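ATP grasp ligase (Microcystis aeruginosa MRC, PDB 5IG9) probably catalyses ATP-dependent ring closure in the precursor peptide of microviridin. Local coordinates at residues V70-R74 / M75-L79; E197-F201 / C202-F206; Q233-G237 / A238-W242. All coordinates share one frame; numbering follows the deposited sequence.

Contact 1. Residues V70-R74 / M75-L79; sequences VWYRR and MRYGL
Met75 lays its sulfur over one face of the Tyr72 ring, a Met-aromatic contact with SD 3.8 Å from the ring centroid and only 16° off the ring normal. The two side chains cross at about a right angle. With CG beside its own backbone N (chi1 -60°), Met75 bends again at the next two bonds, which sets CG of Met75 3.5 Å from CE1 of Tyr72 while SD sits over the ring. At the edge of the same ring, near its plane, lies the hydroxyl of Tyr77, its OH 3.8 Å from the OH of Tyr72. Tyr72 also centres an inverse gamma turn, closed by a weak 2.9 Å bond from Arg73 N to Trp71 O. Beyond it the guanidinium groups of Arg73 and Arg74 lie face to face, and Glu300 OE2 forms a salt bridge with each, a shared anion that probably favours their stacking. Asp11 holds NE of Arg73, and the carbonyl of Val298 accepts NH1 of Arg74. A type II turn from Arg76 to Leu79, with Gly78 at positive phi, then redirects the chain. The contact lies where strand 69-72 leaves the parallel, Rossmann-like sheet between strands 3-7 and 111-113; helix 14-23 packs on Trp71 and Arg73, and helix 87-107 on Tyr72 and Tyr77.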
ATOM      1  N   VAL A  70       7.601  17.852  -0.393  1.00 40.64           N
ATOM      2  CA  VAL A  70       6.516  17.130  -1.049  1.00 39.51           C
ATOM      3  C   VAL A  70       5.325  17.072  -0.104  1.00 40.72           C
ATOM      4  O   VAL A  70       5.456  16.628   1.042  1.00 43.63           O
ATOM      5  CB  VAL A  70       6.932  15.703  -1.460  1.00 38.04           C
ATOM      6  CG1 VAL A  70       5.758  14.982  -2.110  1.00 38.42           C
ATOM      7  CG2 VAL A  70       8.125  15.736  -2.397  1.00 38.71           C
ATOM      8  N   TRP A  71       4.163  17.503  -0.588  1.00 44.26           N
ATOM      9  CA  TRP A  71       2.906  17.354   0.136  1.00 44.42           C
ATOM     10  C   TRP A  71       2.170  16.153  -0.444  1.00 47.52           C
ATOM     11  O   TRP A  71       1.577  16.238  -1.526  1.00 43.46           O
ATOM     12  CB  TRP A  71       2.057  18.619   0.045  1.00 47.28           C
ATOM     13  CG  TRP A  71       0.888  18.600   0.983  1.00 46.92           C
ATOM     14  CD1 TRP A  71       0.740  17.815   2.091  1.00 45.52           C
ATOM     15  CD2 TRP A  71      -0.301  19.393   0.892  1.00 47.01           C
ATOM     16  NE1 TRP A  71      -0.464  18.077   2.697  1.00 45.14           N
ATOM     17  CE2 TRP A  71      -1.123  19.040   1.979  1.00 47.10           C
ATOM     18  CE3 TRP A  71      -0.749  20.370  -0.003  1.00 44.68           C
ATOM     19  CZ2 TRP A  71      -2.366  19.629   2.195  1.00 46.49           C
ATOM     20  CZ3 TRP A  71      -1.984  20.953   0.213  1.00 43.81           C
ATOM     21  CH2 TRP A  71      -2.778  20.581   1.302  1.00 44.07           C
ATOM     22  N   TYR A  72       2.216  15.033   0.275  1.00 50.02           N
ATOM     23  CA  TYR A  72       1.573  13.790  -0.152  1.00 47.58           C
ATOM     24  C   TYR A  72       0.089  13.897   0.189  1.00 47.27           C
ATOM     25  O   TYR A  72      -0.408  13.333   1.168  1.00 47.07           O
ATOM     26  CB  TYR A  72       2.242  12.597   0.524  1.00 45.22           C
ATOM     27  CG  TYR A  72       1.881  11.246  -0.045  1.00 43.62           C
ATOM     28  CD1 TYR A  72       1.995  10.988  -1.405  1.00 45.96           C
ATOM     29  CD2 TYR A  72       1.454  10.218   0.783  1.00 43.98           C
ATOM     30  CE1 TYR A  72       1.675   9.750  -1.923  1.00 45.10           C
ATOM     31  CE2 TYR A  72       1.132   8.979   0.276  1.00 44.23           C
ATOM     32  CZ  TYR A  72       1.246   8.747  -1.078  1.00 44.51           C
ATOM     33  OH  TYR A  72       0.927   7.510  -1.590  1.00 48.34           O
ATOM     34  N   ARG A  73      -0.628  14.643  -0.650  1.00 47.16           N
ATOM     35  CA  ARG A  73      -2.008  15.057  -0.353  1.00 50.32           C
ATOM     36  C   ARG A  73      -3.025  14.058  -0.904  1.00 48.52           C
ATOM     37  O   ARG A  73      -3.584  13.256  -0.150  1.00 45.80           O
ATOM     38  CB  ARG A  73      -2.238  16.475  -0.887  1.00 53.80           C
ATOM     39  CG  ARG A  73      -3.686  16.911  -1.046  1.00 56.02           C
ATOM     40  CD  ARG A  73      -4.424  17.003   0.272  1.00 55.76           C
ATOM     41  NE  ARG A  73      -5.810  17.397   0.048  1.00 57.93           N
ATOM     42  CZ  ARG A  73      -6.729  17.477   1.002  1.00 54.86           C
ATOM     43  NH1 ARG A  73      -6.413  17.188   2.257  1.00 54.01           N
ATOM     44  NH2 ARG A  73      -7.965  17.847   0.696  1.00 54.12           N
ATOM     45  N   ARG A  74      -3.270  14.091  -2.216  1.00 53.70           N
ATOM     46  CA  ARG A  74      -4.297  13.265  -2.836  1.00 53.26           C
ATOM     47  C   ARG A  74      -3.692  12.448  -3.964  1.00 55.88           C
ATOM     48  O   ARG A  74      -2.918  12.966  -4.772  1.00 61.20           O
ATOM     49  CB  ARG A  74      -5.459  14.119  -3.361  1.00 51.79           C
ATOM     50  CG  ARG A  74      -6.774  13.879  -2.637  1.00 52.92           C
ATOM     51  CD  ARG A  74      -6.531  13.505  -1.188  1.00 48.76           C
ATOM     52  NE  ARG A  74      -7.611  13.942  -0.315  1.00 49.18           N
ATOM     53  CZ  ARG A  74      -7.606  13.792   1.004  1.00 50.05           C
ATOM     54  NH1 ARG A  74      -6.575  13.210   1.601  1.00 51.44           N
ATOM     55  NH2 ARG A  74      -8.627  14.224   1.727  1.00 51.32           N
ATOM     56  N   MET A  75      -4.052  11.170  -4.020  1.00 54.41           N
ATOM     57  CA  MET A  75      -3.474  10.231  -4.978  1.00 56.19           C
ATOM     58  C   MET A  75      -4.601   9.615  -5.801  1.00 53.91           C
ATOM     59  O   MET A  75      -5.222   8.636  -5.378  1.00 47.98           O
ATOM     60  CB  MET A  75      -2.660   9.160  -4.259  1.00 61.82           C
ATOM     61  CG  MET A  75      -1.498   9.705  -3.442  1.00 73.00           C
ATOM     62  SD  MET A  75      -1.981  10.529  -1.908  1.00 90.67           S
ATOM     63  CE  MET A  75      -2.905   9.232  -1.091  1.00 76.26           C
ATOM     64  N   ARG A  76      -4.860  10.183  -6.980  1.00 60.59           N
ATOM     65  CA  ARG A  76      -5.881   9.654  -7.877  1.00 59.19           C
ATOM     66  C   ARG A  76      -5.273   9.307  -9.232  1.00 59.09           C
ATOM     67  O   ARG A  76      -5.653   9.885 -10.254  1.00 60.42           O
ATOM     68  CB  ARG A  76      -7.023  10.659  -8.036  1.00 60.53           C
ATOM     69  CG  ARG A  76      -7.672  11.065  -6.724  1.00 64.28           C
ATOM     70  CD  ARG A  76      -8.233   9.857  -5.997  1.00 65.01           C
ATOM     71  NE  ARG A  76      -8.552  10.166  -4.610  1.00 66.31           N
ATOM     72  CZ  ARG A  76      -9.733  10.607  -4.194  1.00 68.69           C
ATOM     73  NH1 ARG A  76     -10.718  10.789  -5.063  1.00 69.03           N
ATOM     74  NH2 ARG A  76      -9.929  10.866  -2.908  1.00 69.12           N
ATOM     75  N   TYR A  77      -4.344   8.352  -9.251  1.00 59.96           N
ATOM     76  CA  TYR A  77      -3.525   8.115 -10.436  1.00 59.68           C
ATOM     77  C   TYR A  77      -4.369   7.639 -11.612  1.00 61.06           C
ATOM     78  O   TYR A  77      -5.003   6.581 -11.547  1.00 64.07           O
ATOM     79  CB  TYR A  77      -2.438   7.091 -10.125  1.00 58.33           C
ATOM     80  CG  TYR A  77      -1.685   7.356  -8.845  1.00 58.19           C
ATOM     81  CD1 TYR A  77      -0.741   8.372  -8.765  1.00 58.76           C
ATOM     82  CD2 TYR A  77      -1.909   6.579  -7.716  1.00 52.87           C
ATOM     83  CE1 TYR A  77      -0.051   8.612  -7.594  1.00 54.15           C
ATOM     84  CE2 TYR A  77      -1.222   6.810  -6.545  1.00 48.65           C
ATOM     85  CZ  TYR A  77      -0.295   7.826  -6.488  1.00 51.45           C
ATOM     86  OH  TYR A  77       0.391   8.055  -5.319  1.00 54.13           O
ATOM     87  N   GLY A  78      -4.375   8.429 -12.685  1.00 62.86           N
ATOM     88  CA  GLY A  78      -4.952   8.005 -13.946  1.00 63.61           C
ATOM     89  C   GLY A  78      -6.460   7.941 -14.012  1.00 64.05           C
ATOM     90  O   GLY A  78      -6.995   7.195 -14.839  1.00 61.90           O
ATOM     91  N   LEU A  79      -7.171   8.706 -13.182  1.00 65.99           N
ATOM     92  CA  LEU A  79      -8.629   8.638 -13.209  1.00 68.75           C
ATOM     93  C   LEU A  79      -9.183   9.150 -14.530  1.00 66.28           C
ATOM     94  O   LEU A  79     -10.137   8.581 -15.076  1.00 66.79           O
ATOM     95  CB  LEU A  79      -9.221   9.429 -12.045  1.00 72.04           C
ATOM     96  CG  LEU A  79      -9.055   8.832 -10.647  1.00 78.27           C
ATOM     97  CD1 LEU A  79     -10.088   9.430  -9.709  1.00 80.56           C
ATOM     98  CD2 LEU A  79      -9.168   7.315 -10.684  1.00 78.76           C
TER

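Contact 2. Residues E197-F201 / C202-F206; sequences EGLQF and CPMTF
Leu199 O accepts the backbone N-H of Cys202, a weak bond of 3.3 Å bent to 140° at the hydrogen. One residue earlier in the same tight winding, Phe201 N reaches Gly198 O at 3.2 Å. Both bonds have the i to i+3 spacing of a 3-10 segment; Cys202 itself turns to an extended conformation (phi -170°) and the chain heads into strand 204-208. The Leu199 side chain bridges the bend: CG stands beside its own backbone N (chi1 -84°), and from there the CD2 branch comes to 3.5 Å from Cys202 O. That methyl also meets the start of the strand, with CD2 of Leu199 4.0 Å from Met204 N and 4.3 Å from Met204 CG. Phe201 turns its ring back along the 3-10 segment, where CG of Gln200 sits 3.5 Å above the plane of the Phe201 ring, over its centre. Val151 of helix 148-157 packs against both Leu199 and Phe206, while Met167 touches Cys202 and Met204. Outside the chain, Phe37 and Met85 of the second subunit press on Pro203 and Phe201, and aromatic side chains of a different protein's chain pack on Leu199, Cys202 and Met204, consistent with a docking surface for a partner polypeptide. What results is a tight turn leading into an inner strand, between 142-145 and 163-166, of the small antiparallel sheet backed by a helix that is characteristic of the ATP-grasp fold.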
ATOM      1  N   GLU A 197     -24.846 -14.929   6.472  1.00 77.88           N
ATOM      2  CA  GLU A 197     -24.245 -15.914   5.583  1.00 78.22           C
ATOM      3  C   GLU A 197     -23.368 -15.279   4.511  1.00 72.31           C
ATOM      4  O   GLU A 197     -22.488 -15.955   3.967  1.00 66.17           O
ATOM      5  CB  GLU A 197     -25.339 -16.768   4.943  1.00 82.48           C
ATOM      6  CG  GLU A 197     -26.380 -15.960   4.192  1.00 88.09           C
ATOM      7  CD  GLU A 197     -27.788 -16.452   4.445  1.00 94.07           C
ATOM      8  OE1 GLU A 197     -28.675 -15.607   4.692  1.00 97.14           O
ATOM      9  OE2 GLU A 197     -28.006 -17.681   4.407  1.00 97.69           O
ATOM     10  N   GLY A 198     -23.573 -13.998   4.206  1.00 73.63           N
ATOM     11  CA  GLY A 198     -22.746 -13.319   3.229  1.00 75.32           C
ATOM     12  C   GLY A 198     -21.337 -13.005   3.684  1.00 74.77           C
ATOM     13  O   GLY A 198     -20.544 -12.505   2.881  1.00 74.67           O
ATOM     14  N   LEU A 199     -21.002 -13.280   4.949  1.00 69.40           N
ATOM     15  CA  LEU A 199     -19.658 -13.007   5.444  1.00 71.28           C
ATOM     16  C   LEU A 199     -18.608 -13.902   4.806  1.00 68.47           C
ATOM     17  O   LEU A 199     -17.430 -13.529   4.777  1.00 70.04           O
ATOM     18  CB  LEU A 199     -19.610 -13.166   6.964  1.00 70.83           C
ATOM     19  CG  LEU A 199     -20.061 -11.962   7.792  1.00 68.90           C
ATOM     20  CD1 LEU A 199     -19.974 -12.273   9.278  1.00 68.07           C
ATOM     21  CD2 LEU A 199     -19.223 -10.743   7.446  1.00 67.50           C
ATOM     22  N   GLN A 200     -19.003 -15.070   4.293  1.00 68.31           N
ATOM     23  CA  GLN A 200     -18.055 -15.957   3.632  1.00 71.68           C
ATOM     24  C   GLN A 200     -17.554 -15.400   2.309  1.00 69.93           C
ATOM     25  O   GLN A 200     -16.623 -15.970   1.732  1.00 70.45           O
ATOM     26  CB  GLN A 200     -18.687 -17.331   3.398  1.00 73.73           C
ATOM     27  CG  GLN A 200     -19.811 -17.333   2.374  1.00 74.22           C
ATOM     28  CD  GLN A 200     -20.392 -18.718   2.148  1.00 73.93           C
ATOM     29  OE1 GLN A 200     -19.660 -19.706   2.057  1.00 69.62           O
ATOM     30  NE2 GLN A 200     -21.717 -18.799   2.070  1.00 73.85           N
ATOM     31  N   PHE A 201     -18.143 -14.311   1.813  1.00 68.14           N
ATOM     32  CA  PHE A 201     -17.703 -13.690   0.574  1.00 71.91           C
ATOM     33  C   PHE A 201     -16.991 -12.362   0.787  1.00 73.66           C
ATOM     34  O   PHE A 201     -16.332 -11.879  -0.139  1.00 74.51           O
ATOM     35  CB  PHE A 201     -18.895 -13.482  -0.370  1.00 76.19           C
ATOM     36  CG  PHE A 201     -19.711 -14.724  -0.594  1.00 79.65           C
ATOM     37  CD1 PHE A 201     -19.137 -15.850  -1.158  1.00 77.79           C
ATOM     38  CD2 PHE A 201     -21.051 -14.763  -0.242  1.00 79.28           C
ATOM     39  CE1 PHE A 201     -19.881 -16.997  -1.364  1.00 78.47           C
ATOM     40  CE2 PHE A 201     -21.801 -15.908  -0.446  1.00 75.98           C
ATOM     41  CZ  PHE A 201     -21.216 -17.025  -1.009  1.00 78.03           C
ATOM     42  N   CYS A 202     -17.106 -11.768   1.974  1.00 68.63           N
ATOM     43  CA  CYS A 202     -16.456 -10.508   2.311  1.00 65.86           C
ATOM     44  C   CYS A 202     -16.593 -10.238   3.804  1.00 68.25           C
ATOM     45  O   CYS A 202     -17.717 -10.127   4.314  1.00 68.66           O
ATOM     46  CB  CYS A 202     -17.051  -9.348   1.515  1.00 65.75           C
ATOM     47  SG  CYS A 202     -16.222  -7.771   1.810  1.00 69.64           S
ATOM     48  N   PRO A 203     -15.489 -10.130   4.536  1.00 60.83           N
ATOM     49  CA  PRO A 203     -15.575  -9.799   5.960  1.00 58.90           C
ATOM     50  C   PRO A 203     -16.001  -8.353   6.158  1.00 55.73           C
ATOM     51  O   PRO A 203     -16.057  -7.548   5.228  1.00 55.28           O
ATOM     52  CB  PRO A 203     -14.152 -10.033   6.470  1.00 60.44           C
ATOM     53  CG  PRO A 203     -13.300  -9.807   5.274  1.00 62.12           C
ATOM     54  CD  PRO A 203     -14.096 -10.325   4.102  1.00 61.29           C
ATOM     55  N   MET A 204     -16.321  -8.034   7.407  1.00 57.40           N
ATOM     56  CA  MET A 204     -16.596  -6.663   7.804  1.00 53.49           C
ATOM     57  C   MET A 204     -15.917  -6.400   9.136  1.00 50.15           C
ATOM     58  O   MET A 204     -15.427  -7.317   9.802  1.00 45.22           O
ATOM     59  CB  MET A 204     -18.098  -6.380   7.896  1.00 57.67           C
ATOM     60  CG  MET A 204     -18.832  -6.524   6.582  1.00 61.81           C
ATOM     61  SD  MET A 204     -20.404  -5.648   6.560  1.00 72.94           S
ATOM     62  CE  MET A 204     -19.835  -3.951   6.587  1.00 71.78           C
ATOM     63  N   THR A 205     -15.886  -5.130   9.520  1.00 47.33           N
ATOM     64  CA  THR A 205     -15.312  -4.703  10.789  1.00 48.42           C
ATOM     65  C   THR A 205     -16.440  -4.216  11.689  1.00 49.67           C
ATOM     66  O   THR A 205     -17.176  -3.292  11.324  1.00 51.33           O
ATOM     67  CB  THR A 205     -14.266  -3.606  10.583  1.00 49.12           C
ATOM     68  OG1 THR A 205     -13.184  -4.118   9.793  1.00 50.68           O
ATOM     69  CG2 THR A 205     -13.718  -3.139  11.920  1.00 47.42           C
ATOM     70  N   PHE A 206     -16.578  -4.846  12.851  1.00 46.96           N
ATOM     71  CA  PHE A 206     -17.608  -4.511  13.821  1.00 47.45           C
ATOM     72  C   PHE A 206     -16.977  -3.861  15.043  1.00 48.40           C
ATOM     73  O   PHE A 206     -15.864  -4.210  15.447  1.00 51.93           O
ATOM     74  CB  PHE A 206     -18.394  -5.759  14.233  1.00 47.45           C
ATOM     75  CG  PHE A 206     -18.981  -6.503  13.074  1.00 47.27           C
ATOM     76  CD1 PHE A 206     -18.254  -7.485  12.427  1.00 48.01           C
ATOM     77  CD2 PHE A 206     -20.253  -6.207  12.617  1.00 47.37           C
ATOM     78  CE1 PHE A 206     -18.786  -8.166  11.357  1.00 49.35           C
ATOM     79  CE2 PHE A 206     -20.790  -6.885  11.546  1.00 45.76           C
ATOM     80  CZ  PHE A 206     -20.056  -7.867  10.915  1.00 50.97           C
TER

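Contact 3. Residues Q233-G237 / A238-W242; sequences QQLDG and AIYDW
Asp236 swings CG anti to its own backbone N (chi1 -169°), which carries OD1 forward to the backbone N-H of Ala238, and Ile239 places CG2 in the crowded position between its N and carbonyl carbon, facing back to the aspartate. The result is an Asx turn merged with two overlapping beta turns, in the surface loop that links strand 224-231 to strand 254-255. Its bonds are mostly slack: Ala238 N reaches OD1 of Asp236 at 3.3 Å, and Ile239 N reaches Asp236 O at 3.5 Å, both weak. The other carboxylate oxygen, OD2 of Asp236, takes a weak bond from Asn231 ND2, a weak link toward the end of strand 224-231. Across the bend, CG2 of Ile239 lies 3.6 Å from CB of Asp236, the two side chains crossing at about a right angle. Leu235 extends its CD1 to 4.4 Å from CD1 of Tyr240, meeting the ring obliquely. The second beta turn is closed by the straighter bond: Tyr240 N approaches Gly237 O at 3.2 Å from well above the carbonyl plane, with 152° at the hydrogen.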
ATOM      1  N   GLN A 233     -25.142  14.794  20.764  1.00 65.65           N
ATOM      2  CA  GLN A 233     -26.181  14.147  21.555  1.00 60.56           C
ATOM      3  C   GLN A 233     -27.559  14.461  20.993  1.00 56.16           C
ATOM      4  O   GLN A 233     -27.970  15.624  20.942  1.00 51.59           O
ATOM      5  CB  GLN A 233     -26.096  14.596  23.009  1.00 58.98           C
ATOM      6  CG  GLN A 233     -24.846  14.147  23.741  1.00 59.06           C
ATOM      7  CD  GLN A 233     -24.892  14.496  25.215  1.00 61.65           C
ATOM      8  OE1 GLN A 233     -25.429  13.740  26.026  1.00 59.07           O
ATOM      9  NE2 GLN A 233     -24.341  15.652  25.566  1.00 60.63           N
ATOM     10  N   GLN A 234     -28.258  13.416  20.543  1.00 58.67           N
ATOM     11  CA  GLN A 234     -29.653  13.583  20.153  1.00 63.08           C
ATOM     12  C   GLN A 234     -30.516  13.911  21.365  1.00 59.96           C
ATOM     13  O   GLN A 234     -31.464  14.699  21.267  1.00 54.02           O
ATOM     14  CB  GLN A 234     -30.149  12.322  19.448  1.00 71.60           C
ATOM     15  CG  GLN A 234     -31.523  12.457  18.815  1.00 77.59           C
ATOM     16  CD  GLN A 234     -31.949  11.211  18.058  1.00 83.25           C
ATOM     17  OE1 GLN A 234     -31.116  10.474  17.527  1.00 79.46           O
ATOM     18  NE2 GLN A 234     -33.254  10.967  18.012  1.00 79.29           N
ATOM     19  N   LEU A 235     -30.193  13.326  22.516  1.00 59.73           N
ATOM     20  CA  LEU A 235     -30.819  13.659  23.794  1.00 59.01           C
ATOM     21  C   LEU A 235     -29.718  14.147  24.730  1.00 60.73           C
ATOM     22  O   LEU A 235     -28.956  13.342  25.274  1.00 57.50           O
ATOM     23  CB  LEU A 235     -31.558  12.457  24.377  1.00 59.22           C
ATOM     24  CG  LEU A 235     -32.011  12.574  25.834  1.00 54.75           C
ATOM     25  CD1 LEU A 235     -32.947  13.762  26.022  1.00 56.88           C
ATOM     26  CD2 LEU A 235     -32.672  11.288  26.292  1.00 52.24           C
ATOM     27  N   ASP A 236     -29.627  15.462  24.909  1.00 64.96           N
ATOM     28  CA  ASP A 236     -28.628  16.060  25.788  1.00 64.44           C
ATOM     29  C   ASP A 236     -29.213  16.178  27.192  1.00 62.06           C
ATOM     30  O   ASP A 236     -30.212  16.877  27.398  1.00 61.65           O
ATOM     31  CB  ASP A 236     -28.190  17.426  25.260  1.00 65.89           C
ATOM     32  CG  ASP A 236     -26.971  17.975  25.986  1.00 68.19           C
ATOM     33  OD1 ASP A 236     -26.568  17.393  27.017  1.00 68.69           O
ATOM     34  OD2 ASP A 236     -26.420  18.999  25.528  1.00 60.89           O
ATOM     35  N   GLY A 237     -28.589  15.493  28.151  1.00 64.45           N
ATOM     36  CA  GLY A 237     -29.131  15.467  29.501  1.00 64.29           C
ATOM     37  C   GLY A 237     -29.081  16.819  30.186  1.00 64.78           C
ATOM     38  O   GLY A 237     -30.042  17.223  30.847  1.00 64.45           O
ATOM     39  N   ALA A 238     -27.967  17.540  30.029  1.00 64.12           N
ATOM     40  CA  ALA A 238     -27.778  18.802  30.737  1.00 65.50           C
ATOM     41  C   ALA A 238     -28.795  19.857  30.319  1.00 65.67           C
ATOM     42  O   ALA A 238     -29.132  20.740  31.115  1.00 63.52           O
ATOM     43  CB  ALA A 238     -26.359  19.323  30.511  1.00 65.40           C
ATOM     44  N   ILE A 239     -29.294  19.784  29.083  1.00 67.54           N
ATOM     45  CA  ILE A 239     -30.246  20.769  28.579  1.00 73.32           C
ATOM     46  C   ILE A 239     -31.690  20.287  28.659  1.00 70.18           C
ATOM     47  O   ILE A 239     -32.610  21.092  28.437  1.00 70.27           O
ATOM     48  CB  ILE A 239     -29.906  21.168  27.124  1.00 71.68           C
ATOM     49  CG1 ILE A 239     -30.559  22.504  26.744  1.00 74.81           C
ATOM     50  CG2 ILE A 239     -30.364  20.087  26.161  1.00 72.44           C
ATOM     51  CD1 ILE A 239     -30.255  23.642  27.695  1.00 76.81           C
ATOM     52  N   TYR A 240     -31.920  19.013  28.986  1.00 73.35           N
ATOM     53  CA  TYR A 240     -33.266  18.456  28.929  1.00 70.41           C
ATOM     54  C   TYR A 240     -34.229  19.238  29.812  1.00 72.12           C
ATOM     55  O   TYR A 240     -33.904  19.616  30.941  1.00 73.42           O
ATOM     56  CB  TYR A 240     -33.265  16.984  29.347  1.00 65.47           C
ATOM     57  CG  TYR A 240     -34.660  16.443  29.576  1.00 60.69           C
ATOM     58  CD1 TYR A 240     -35.533  16.249  28.511  1.00 59.15           C
ATOM     59  CD2 TYR A 240     -35.109  16.142  30.853  1.00 57.99           C
ATOM     60  CE1 TYR A 240     -36.810  15.767  28.715  1.00 56.30           C
ATOM     61  CE2 TYR A 240     -36.383  15.659  31.067  1.00 58.00           C
ATOM     62  CZ  TYR A 240     -37.230  15.475  29.994  1.00 58.53           C
ATOM     63  OH  TYR A 240     -38.502  14.993  30.205  1.00 56.90           O
ATOM     64  N   ASP A 241     -35.423  19.483  29.280  1.00 70.57           N
ATOM     65  CA  ASP A 241     -36.477  20.179  30.009  1.00 73.38           C
ATOM     66  C   ASP A 241     -37.819  19.696  29.483  1.00 78.11           C
ATOM     67  O   ASP A 241     -38.084  19.781  28.278  1.00 86.68           O
ATOM     68  CB  ASP A 241     -36.351  21.697  29.854  1.00 73.09           C
ATOM     69  CG  ASP A 241     -37.327  22.452  30.734  1.00 75.13           C
ATOM     70  OD1 ASP A 241     -37.857  21.844  31.688  1.00 77.90           O
ATOM     71  OD2 ASP A 241     -37.561  23.652  30.476  1.00 80.21           O
ATOM     72  N   TRP A 242     -38.658  19.180  30.386  1.00 75.34           N
ATOM     73  CA  TRP A 242     -39.971  18.685  29.986  1.00 73.16           C
ATOM     74  C   TRP A 242     -40.837  19.797  29.409  1.00 76.62           C
ATOM     75  O   TRP A 242     -41.704  19.536  28.565  1.00 75.46           O
ATOM     76  CB  TRP A 242     -40.657  18.027  31.183  1.00 70.99           C
ATOM     77  CG  TRP A 242     -42.036  17.516  30.904  1.00 70.67           C
ATOM     78  CD1 TRP A 242     -42.371  16.421  30.161  1.00 69.78           C
ATOM     79  CD2 TRP A 242     -43.267  18.069  31.384  1.00 72.17           C
ATOM     80  NE1 TRP A 242     -43.737  16.263  30.141  1.00 69.31           N
ATOM     81  CE2 TRP A 242     -44.310  17.261  30.885  1.00 72.16           C
ATOM     82  CE3 TRP A 242     -43.590  19.172  32.183  1.00 69.31           C
ATOM     83  CZ2 TRP A 242     -45.653  17.522  31.157  1.00 70.38           C
ATOM     84  CZ3 TRP A 242     -44.923  19.429  32.454  1.00 67.77           C
ATOM     85  CH2 TRP A 242     -45.938  18.607  31.941  1.00 71.08           C
TER

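How the contacts relate
The three contacts are local bends in series along the chain, and each is next to, or in a loop of, a different sheet. Contact 1 spans the exit from a strand of the parallel sheet, contact 2 the entry to a strand of the smaller antiparallel sheet, and contact 3 lies in a loop of the larger one. Burial runs from contact 2, packed against a helix and against other chains, through the partly buried contact 1, to the exposed contact 3. Chemistry follows place: sulfur, aromatic rings and paired arginines in contact 1, apolar packing and a weak backbone bond in contact 2, backbone and carboxylate bonds in contact 3. Contacts 1 and 3, centres about 44 Å apart, lie on opposite sides of the chain's centre.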